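Local coordinates for putative lipoprotein YcdA (Bacillus subtilis subsp. subtilis str. 168, PDB 4R4G) that is of unknown function but is probably a membrane-anchored lipoprotein of the cell surface, built from an Ig-like domain and a second domain of mixed helices and strands, at residues 178-190 with 200-213. Residues are numbered along the deposited sequence; the frame is centred on the assembly and turned at random.
Sequences VNDFNESAKDGYL and ADSKALDNIVNGIK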
# COMPACT_ATOMS: atom_id res chain seq x y z
N VAL A 178 -15.99 11.37 7.03
CA VAL A 178 -16.64 11.94 5.85
C VAL A 178 -17.16 13.36 6.16
O VAL A 178 -16.93 14.28 5.37
CB VAL A 178 -17.78 11.02 5.33
CG1 VAL A 178 -18.67 11.72 4.31
CG2 VAL A 178 -17.22 9.73 4.76
N ASN A 179 -17.88 13.53 7.29
CA ASN A 179 -18.42 14.83 7.69
C ASN A 179 -17.29 15.83 7.90
O ASN A 179 -17.40 16.97 7.44
CB ASN A 179 -19.28 14.70 8.95
CG ASN A 179 -20.69 14.28 8.65
OD1 ASN A 179 -20.95 13.21 8.08
ND2 ASN A 179 -21.64 15.12 9.02
N ASP A 180 -16.20 15.39 8.54
CA ASP A 180 -15.03 16.24 8.74
C ASP A 180 -14.43 16.64 7.40
O ASP A 180 -14.13 17.82 7.20
CB ASP A 180 -13.98 15.55 9.63
CG ASP A 180 -14.33 15.43 11.11
OD1 ASP A 180 -15.35 16.05 11.55
OD2 ASP A 180 -13.59 14.73 11.84
N PHE A 181 -14.31 15.66 6.46
CA PHE A 181 -13.77 15.88 5.12
C PHE A 181 -14.62 16.86 4.35
O PHE A 181 -14.08 17.83 3.84
CB PHE A 181 -13.64 14.55 4.33
CG PHE A 181 -13.15 14.71 2.90
CD1 PHE A 181 -11.79 14.79 2.61
CD2 PHE A 181 -14.07 14.79 1.84
CE1 PHE A 181 -11.36 14.96 1.29
CE2 PHE A 181 -13.63 14.96 0.53
CZ PHE A 181 -12.28 15.04 0.26
N ASN A 182 -15.94 16.63 4.29
CA ASN A 182 -16.90 17.50 3.62
C ASN A 182 -16.89 18.92 4.18
O ASN A 182 -17.02 19.87 3.41
CB ASN A 182 -18.30 16.91 3.72
CG ASN A 182 -18.46 15.66 2.91
OD1 ASN A 182 -17.60 15.29 2.11
ND2 ASN A 182 -19.55 14.95 3.09
N GLU A 183 -16.71 19.09 5.49
CA GLU A 183 -16.69 20.43 6.06
C GLU A 183 -15.41 21.14 5.68
O GLU A 183 -15.47 22.27 5.20
CB GLU A 183 -16.91 20.41 7.57
CG GLU A 183 -18.37 20.19 7.97
CD GLU A 183 -19.43 21.01 7.25
OE1 GLU A 183 -19.28 22.25 7.16
OE2 GLU A 183 -20.43 20.41 6.79
N SER A 184 -14.28 20.45 5.81
CA SER A 184 -12.96 20.96 5.44
C SER A 184 -12.94 21.35 3.95
O SER A 184 -12.42 22.40 3.61
CB SER A 184 -11.91 19.89 5.75
OG SER A 184 -10.62 20.22 5.26
N ALA A 185 -13.58 20.52 3.09
CA ALA A 185 -13.67 20.71 1.65
C ALA A 185 -14.51 21.94 1.29
O ALA A 185 -14.13 22.66 0.37
CB ALA A 185 -14.25 19.48 1.00
N LYS A 186 -15.64 22.18 1.99
CA LYS A 186 -16.52 23.32 1.77
C LYS A 186 -15.85 24.61 2.20
O LYS A 186 -15.94 25.62 1.49
CB LYS A 186 -17.84 23.16 2.55
CG LYS A 186 -18.82 22.21 1.88
CD LYS A 186 -20.20 22.28 2.52
CE LYS A 186 -20.28 21.58 3.84
NZ LYS A 186 -21.62 21.72 4.45
N ASP A 187 -15.18 24.58 3.37
CA ASP A 187 -14.47 25.71 3.96
C ASP A 187 -13.29 26.12 3.06
O ASP A 187 -13.07 27.31 2.84
CB ASP A 187 -13.98 25.35 5.38
CG ASP A 187 -15.07 25.30 6.46
OD1 ASP A 187 -16.28 25.30 6.11
OD2 ASP A 187 -14.71 25.24 7.66
N GLY A 188 -12.60 25.12 2.52
CA GLY A 188 -11.48 25.31 1.62
C GLY A 188 -11.89 25.85 0.27
O GLY A 188 -11.15 26.62 -0.34
N TYR A 189 -13.10 25.45 -0.20
CA TYR A 189 -13.66 25.90 -1.48
C TYR A 189 -13.96 27.40 -1.40
O TYR A 189 -13.53 28.15 -2.28
CB TYR A 189 -14.93 25.09 -1.87
CG TYR A 189 -15.58 25.60 -3.14
CD1 TYR A 189 -15.16 25.15 -4.39
CD2 TYR A 189 -16.57 26.58 -3.09
CE1 TYR A 189 -15.72 25.66 -5.56
CE2 TYR A 189 -17.12 27.10 -4.26
CZ TYR A 189 -16.70 26.64 -5.50
OH TYR A 189 -17.25 27.15 -6.65
N LEU A 190 -14.68 27.83 -0.34
CA LEU A 190 -15.08 29.22 -0.10
C LEU A 190 -13.89 30.16 -0.05
O LEU A 190 -13.95 31.24 -0.64
CB LEU A 190 -15.85 29.33 1.22
CG LEU A 190 -17.23 28.73 1.27
CD1 LEU A 190 -17.80 28.88 2.64
CD2 LEU A 190 -18.15 29.38 0.24
N ALA A 200 -21.17 28.31 3.66
CA ALA A 200 -20.62 27.07 4.24
C ALA A 200 -21.71 26.03 4.54
O ALA A 200 -21.54 24.86 4.16
CB ALA A 200 -19.81 27.35 5.49
N ASP A 201 -22.82 26.44 5.20
CA ASP A 201 -23.92 25.51 5.48
C ASP A 201 -25.12 25.92 4.63
O ASP A 201 -26.11 26.47 5.14
CB ASP A 201 -24.22 25.38 6.99
CG ASP A 201 -23.38 24.33 7.74
OD1 ASP A 201 -22.97 23.31 7.10
OD2 ASP A 201 -23.17 24.49 8.96
N SER A 202 -24.99 25.67 3.31
CA SER A 202 -25.99 25.95 2.27
C SER A 202 -26.13 24.77 1.32
O SER A 202 -25.16 24.03 1.11
CB SER A 202 -25.62 27.20 1.48
OG SER A 202 -24.53 27.01 0.60
N LYS A 203 -27.32 24.61 0.72
CA LYS A 203 -27.68 23.58 -0.26
C LYS A 203 -26.69 23.62 -1.43
O LYS A 203 -26.24 22.57 -1.86
CB LYS A 203 -29.13 23.81 -0.77
CG LYS A 203 -29.76 22.69 -1.62
CD LYS A 203 -30.93 23.20 -2.50
CE LYS A 203 -31.89 22.12 -2.97
NZ LYS A 203 -31.29 21.22 -4.00
N ALA A 204 -26.36 24.84 -1.91
CA ALA A 204 -25.46 25.11 -3.03
C ALA A 204 -24.11 24.47 -2.82
O ALA A 204 -23.60 23.81 -3.74
CB ALA A 204 -25.29 26.60 -3.21
N LEU A 205 -23.55 24.62 -1.60
CA LEU A 205 -22.26 24.06 -1.31
C LEU A 205 -22.32 22.57 -1.05
O LEU A 205 -21.35 21.89 -1.37
CB LEU A 205 -21.56 24.78 -0.18
CG LEU A 205 -20.40 25.61 -0.69
CD1 LEU A 205 -20.87 26.93 -1.32
CD2 LEU A 205 -19.37 25.82 0.38
N ASP A 206 -23.43 22.05 -0.54
CA ASP A 206 -23.54 20.60 -0.34
C ASP A 206 -23.75 19.92 -1.69
O ASP A 206 -23.24 18.82 -1.90
CB ASP A 206 -24.67 20.22 0.63
CG ASP A 206 -24.38 20.43 2.11
OD1 ASP A 206 -23.24 20.83 2.44
OD2 ASP A 206 -25.28 20.19 2.93
N ASN A 207 -24.48 20.59 -2.60
CA ASN A 207 -24.72 20.07 -3.94
C ASN A 207 -23.42 20.03 -4.74
O ASN A 207 -23.25 19.12 -5.56
CB ASN A 207 -25.79 20.87 -4.67
CG ASN A 207 -27.20 20.41 -4.40
OD1 ASN A 207 -27.46 19.52 -3.58
ND2 ASN A 207 -28.15 21.02 -5.09
N ILE A 208 -22.49 20.98 -4.46
CA ILE A 208 -21.17 21.06 -5.08
C ILE A 208 -20.34 19.82 -4.66
O ILE A 208 -19.80 19.13 -5.52
CB ILE A 208 -20.48 22.43 -4.75
CG1 ILE A 208 -20.96 23.52 -5.73
CG2 ILE A 208 -18.93 22.32 -4.77
CD1 ILE A 208 -20.66 24.96 -5.35
N VAL A 209 -20.29 19.53 -3.36
CA VAL A 209 -19.56 18.39 -2.79
C VAL A 209 -20.12 17.09 -3.34
O VAL A 209 -19.36 16.27 -3.85
CB VAL A 209 -19.62 18.42 -1.26
CG1 VAL A 209 -18.92 17.21 -0.66
CG2 VAL A 209 -19.03 19.71 -0.72
N ASN A 210 -21.46 16.92 -3.26
CA ASN A 210 -22.13 15.72 -3.73
C ASN A 210 -21.98 15.53 -5.25
O ASN A 210 -21.84 14.39 -5.71
CB ASN A 210 -23.58 15.71 -3.30
CG ASN A 210 -23.76 15.62 -1.79
OD1 ASN A 210 -22.88 15.14 -1.04
ND2 ASN A 210 -24.91 16.09 -1.31
N GLY A 211 -21.94 16.64 -6.00
CA GLY A 211 -21.74 16.62 -7.44
C GLY A 211 -20.32 16.23 -7.82
O GLY A 211 -20.13 15.36 -8.67
N ILE A 212 -19.30 16.87 -7.19
CA ILE A 212 -17.88 16.56 -7.40
C ILE A 212 -17.65 15.07 -7.13
O ILE A 212 -17.08 14.39 -7.97
CB ILE A 212 -16.93 17.45 -6.54
CG1 ILE A 212 -16.84 18.87 -7.11
CG2 ILE A 212 -15.54 16.84 -6.45
CD1 ILE A 212 -16.36 19.89 -6.11
N LYS A 213 -18.14 14.56 -5.99
CA LYS A 213 -18.04 13.14 -5.62
C LYS A 213 -18.71 12.21 -6.65
O LYS A 213 -18.16 11.15 -6.94
CB LYS A 213 -18.64 12.87 -4.23
CG LYS A 213 -17.82 13.45 -3.09
CD LYS A 213 -18.25 12.86 -1.79
CE LYS A 213 -17.64 13.63 -0.65
NZ LYS A 213 -17.68 12.84 0.61
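K186 reaches from helix 174-192 to the start of helix 203-219 and gathers the charges there. Its chain bends at chi3 (-75°), which turns NZ away from the apolar packing and into a ring of oxygens. The shortest bond, 2.7 Å from NZ to D206 OD1, takes the syn lone pair of that carboxylate. E183, one turn back on the same helix, gives OE2 at 2.9 Å from NZ, on the syn side but 27° out of the carboxylate plane; the A200 carbonyl accepts from NZ too, and D201 OD1 only weakly. An alanine here, lacking the ammonium, would probably leave the E183, D201 and D206 carboxylates near one another without a counter-charge. K186 CG lies 3.6 Å from V209 CG2, the two side chains crossing near a right angle. L205 lays CD2 against L190 CG (3.7 Å), and L190 CD1 rests over A200. Y189 and I208 both pack on L276 of helix 268-283. At the far end an extended K213 brings NZ to N182 OD1 (2.9 Å), in the carbonyl plane on a lone pair. The axes of 178-190 and 203-213 approach to 10.3 Å, at 112° between their directions: a steeply crossed helix-loop-helix pair in the DUF5105 region, an NTF2-clan family.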